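Side-chain contacts in nascent polypeptide-associated complex protein (Methanothermobacter marburgensis, PDB 1TR8), which probably contacts emerging nascent chains at the ribosome, working as a homodimer that also binds ribosomal RNA: residues 36-41 and 45-50; 88-91 and 95-98. All blocks are in the same frame, centred on the assembly; numbering follows the deposited sequence.

Overall arrangement
The two contacts lie on opposite sides of the centre of an elongated chain. Their centres are about 40 Å apart, and their nearest atoms are about 26 Å apart. Contact 1 comes first in sequence. It is a β hairpin of strands 35-41 and 44-51 in the NAC domain, and strand 12-14 adds to its sheet. Contact 2 lies in the UBA domain, at the turn from helix 80-89 to helix 94-100. The contacts share no strand or helix. The hairpin's sheet runs on into a neighbouring subunit through strand 44-51, whereas no other chain of the assembly touches the two segments of contact 2. The β part therefore carries assembly contacts well away from this helical turn.

Contact 1: residues 36-41 and 45-50; sequences VNVMEF and KTYQVT
Val38 and Tyr47 project together from one face of an antiparallel β hairpin of the NAC domain. They form a non-hydrogen-bonded pair. The Tyr47 side chain starts at CB, 4.0 Å from Asn37 O. CG is then anti to the carbonyl carbon (chi1 -67°), and the ring runs alongside Val38. Tyr47 CD1 meets Val38 CG2 at 3.7 Å and touches Val36 CG1 more loosely. Tyr47 CE1 comes nearest, 3.4 Å from Val38 CG2. Farther out, Tyr47 CZ is 3.8 Å from the same methyl. At the tip, Tyr47 OH lies 3.4 Å from Lys45 NZ. Tyr47 also packs on Ile31 of the second subunit and Glu61 of the third.

The backbone pairs on either side of Val38 hold this register. Asn37 and Gln48 exchange two hydrogen bonds, and so do Met39 and Thr46. The bond from Thr46 N to Met39 O is nearly straight (171° at the hydrogen). Strand 44-51 also pairs with a strand of the second subunit, so the sheet crosses the interface. On the other face from Tyr47, CG of Met39, a selenomethionine, lies 4.0 Å from Thr46 CB.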
# COMPACT_ATOMS: atom_id res chain seq x y z
N VAL A 36 -8.28 12.97 -12.98
CA VAL A 36 -7.84 13.49 -11.69
C VAL A 36 -7.43 14.96 -11.77
O VAL A 36 -6.67 15.36 -12.64
CB VAL A 36 -6.65 12.68 -11.12
CG1 VAL A 36 -6.24 13.24 -9.77
CG2 VAL A 36 -6.97 11.20 -11.02
N ASN A 37 -8.00 15.74 -10.86
CA ASN A 37 -7.65 17.14 -10.64
C ASN A 37 -7.02 17.32 -9.27
O ASN A 37 -7.34 16.59 -8.33
CB ASN A 37 -8.91 18.00 -10.72
CG ASN A 37 -9.40 18.17 -12.14
OD1 ASN A 37 -8.70 17.80 -13.09
ND2 ASN A 37 -10.60 18.70 -12.31
N VAL A 38 -6.16 18.32 -9.14
CA VAL A 38 -5.50 18.60 -7.88
C VAL A 38 -5.47 20.10 -7.56
O VAL A 38 -5.43 20.94 -8.44
CB VAL A 38 -4.07 18.00 -7.86
CG1 VAL A 38 -3.21 18.64 -8.89
CG2 VAL A 38 -3.43 18.14 -6.46
N MSE A 39 -5.52 20.41 -6.27
CA MSE A 39 -5.32 21.77 -5.78
C MSE A 39 -4.68 21.71 -4.40
O MSE A 39 -4.82 20.72 -3.69
CB MSE A 39 -6.63 22.55 -5.70
CG MSE A 39 -7.73 21.91 -4.88
SE MSE A 39 -8.78 23.32 -4.07
CE MSE A 39 -7.83 23.32 -2.43
N GLU A 40 -3.97 22.76 -4.03
CA GLU A 40 -3.38 22.86 -2.70
C GLU A 40 -3.99 24.06 -1.99
O GLU A 40 -4.18 25.12 -2.59
CB GLU A 40 -1.85 22.98 -2.78
CG GLU A 40 -1.09 22.72 -1.48
CD GLU A 40 0.24 22.03 -1.73
OE1 GLU A 40 0.49 21.66 -2.90
OE2 GLU A 40 1.03 21.81 -0.79
N PHE A 41 -4.39 23.86 -0.75
CA PHE A 41 -4.98 24.92 0.04
C PHE A 41 -4.62 24.75 1.51
O PHE A 41 -4.89 23.71 2.10
CB PHE A 41 -6.50 24.92 -0.13
CG PHE A 41 -7.21 25.91 0.74
CD1 PHE A 41 -7.04 27.28 0.54
CD2 PHE A 41 -8.07 25.49 1.75
CE1 PHE A 41 -7.72 28.20 1.33
CE2 PHE A 41 -8.74 26.41 2.55
CZ PHE A 41 -8.56 27.77 2.34
N LYS A 45 -3.27 18.96 0.15
CA LYS A 45 -3.68 18.71 -1.23
C LYS A 45 -5.12 18.24 -1.18
O LYS A 45 -5.54 17.60 -0.22
CB LYS A 45 -2.81 17.61 -1.86
CG LYS A 45 -1.38 17.99 -2.17
CD LYS A 45 -1.29 18.90 -3.39
CE LYS A 45 0.13 19.07 -3.88
NZ LYS A 45 0.75 17.76 -4.16
N THR A 46 -5.89 18.63 -2.18
CA THR A 46 -7.18 18.01 -2.43
C THR A 46 -7.14 17.45 -3.84
O THR A 46 -6.77 18.14 -4.79
CB THR A 46 -8.34 19.01 -2.22
OG1 THR A 46 -8.47 19.28 -0.83
CG2 THR A 46 -9.69 18.38 -2.55
N TYR A 47 -7.43 16.15 -3.93
CA TYR A 47 -7.53 15.46 -5.22
C TYR A 47 -8.98 15.12 -5.51
O TYR A 47 -9.64 14.56 -4.64
CB TYR A 47 -6.73 14.17 -5.18
CG TYR A 47 -5.26 14.38 -5.07
CD1 TYR A 47 -4.48 14.62 -6.20
CD2 TYR A 47 -4.63 14.34 -3.83
CE1 TYR A 47 -3.12 14.81 -6.09
CE2 TYR A 47 -3.27 14.54 -3.72
CZ TYR A 47 -2.52 14.77 -4.85
OH TYR A 47 -1.17 15.03 -4.73
N GLN A 48 -9.46 15.52 -6.68
CA GLN A 48 -10.73 15.04 -7.23
C GLN A 48 -10.47 13.97 -8.28
O GLN A 48 -9.83 14.22 -9.30
CB GLN A 48 -11.54 16.16 -7.88
CG GLN A 48 -12.04 17.20 -6.93
CD GLN A 48 -13.25 17.95 -7.48
OE1 GLN A 48 -14.24 18.11 -6.78
NE2 GLN A 48 -13.18 18.34 -8.75
N VAL A 49 -11.13 12.84 -8.07
CA VAL A 49 -10.89 11.60 -8.80
C VAL A 49 -12.22 11.08 -9.29
O VAL A 49 -13.09 10.71 -8.50
CB VAL A 49 -10.29 10.51 -7.91
CG1 VAL A 49 -10.05 9.23 -8.71
CG2 VAL A 49 -9.01 10.98 -7.32
N THR A 50 -12.35 11.03 -10.60
CA THR A 50 -13.56 10.60 -11.25
C THR A 50 -13.27 9.42 -12.16
O THR A 50 -12.32 9.43 -12.95
CB THR A 50 -14.13 11.78 -12.04
OG1 THR A 50 -14.42 12.85 -11.13
CG2 THR A 50 -15.45 11.43 -12.69

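Contact 2: residues 88-91 and 95-98; sequences QETG and AEAI
The flat group here is the Glu96 carboxylate, and it meets Thr90 through one oxygen. Glu96 OE1 is 3.7 Å from Thr90 CB. Nothing from 88-91 stacks on its faces. The site is the turn between the second and third helices of the three-helix UBA domain, where a Schellman motif ends helix 80-89. Gly91 is the C-prime residue, with a positive phi of 58°. Gly91 N donates a hydrogen bond to Gln88 O at 3.2 Å.

Thr90 is the first residue to leave helical geometry, and its side chain points at helix 94-100. The Thr90 and Glu96 side chains run antiparallel past one another. Thr90 CG2 lies 3.9 Å from Glu96 CB and 3.8 Å from Ala97 N, so this methyl rests against the backbone of the third helix. The Glu96 chain stretches out straight from CG (chi2 163°), on the exposed side of the turn.

The Thr90 hydroxyl is placed between the backbone N and the carbonyl carbon (chi1 68°). Its hydrogen bond to Asp93 O ties the end of helix 80-89 to the linker before the next, and a weak bond goes back to Ala86 O in helix 80-89. Asp93 also accepts, at OD1, a hydrogen bond from Glu96 N. An alanine here has neither OG1 nor CG2, so Asp93 O would probably lose its hydroxyl partner and a gap would be likely to open beside Ala97. Thr90 OG1 stands 4.0 Å from CB of the buried Ala97.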
# COMPACT_ATOMS: atom_id res chain seq x y z
N GLN A 88 -13.05 -15.58 11.86
CA GLN A 88 -12.16 -14.62 11.21
C GLN A 88 -12.55 -13.21 11.69
O GLN A 88 -11.69 -12.47 12.13
CB GLN A 88 -12.29 -14.66 9.68
CG GLN A 88 -11.64 -15.82 8.90
CD GLN A 88 -11.83 -15.70 7.35
OE1 GLN A 88 -10.94 -15.21 6.63
NE2 GLN A 88 -12.99 -16.11 6.86
N GLU A 89 -13.84 -12.88 11.59
CA GLU A 89 -14.36 -11.56 11.99
C GLU A 89 -14.04 -11.18 13.44
O GLU A 89 -13.77 -10.03 13.73
CB GLU A 89 -15.89 -11.44 11.82
CG GLU A 89 -16.39 -11.18 10.40
CD GLU A 89 -16.15 -9.77 9.90
OE1 GLU A 89 -16.20 -8.80 10.70
OE2 GLU A 89 -15.95 -9.63 8.67
N THR A 90 -14.11 -12.13 14.37
CA THR A 90 -13.83 -11.83 15.78
C THR A 90 -12.39 -12.12 16.24
O THR A 90 -12.13 -12.23 17.44
CB THR A 90 -14.78 -12.63 16.66
OG1 THR A 90 -14.47 -14.03 16.58
CG2 THR A 90 -16.20 -12.51 16.15
N GLY A 91 -11.48 -12.35 15.31
CA GLY A 91 -10.12 -12.76 15.66
C GLY A 91 -9.99 -14.04 16.47
O GLY A 91 -9.15 -14.15 17.36
N ALA A 95 -16.66 -16.97 22.05
CA ALA A 95 -17.87 -16.40 22.61
C ALA A 95 -18.54 -15.48 21.59
O ALA A 95 -19.73 -15.62 21.33
CB ALA A 95 -17.56 -15.64 23.87
N GLU A 96 -17.77 -14.54 21.04
CA GLU A 96 -18.32 -13.53 20.15
C GLU A 96 -18.76 -14.14 18.81
O GLU A 96 -19.74 -13.70 18.22
CB GLU A 96 -17.30 -12.44 19.91
CG GLU A 96 -16.96 -11.65 21.15
CD GLU A 96 -15.69 -10.85 21.00
OE1 GLU A 96 -15.11 -10.81 19.88
OE2 GLU A 96 -15.28 -10.23 22.01
N ALA A 97 -18.00 -15.11 18.32
CA ALA A 97 -18.34 -15.80 17.08
C ALA A 97 -19.71 -16.43 17.22
O ALA A 97 -20.56 -16.27 16.35
CB ALA A 97 -17.28 -16.86 16.77
N ILE A 98 -19.94 -17.07 18.37
CA ILE A 98 -21.23 -17.70 18.69
C ILE A 98 -22.37 -16.69 18.76
O ILE A 98 -23.43 -16.89 18.15
CB ILE A 98 -21.10 -18.54 20.00
CG1 ILE A 98 -20.38 -19.85 19.70
CG2 ILE A 98 -22.45 -18.84 20.64
CD1 ILE A 98 -19.95 -20.62 20.94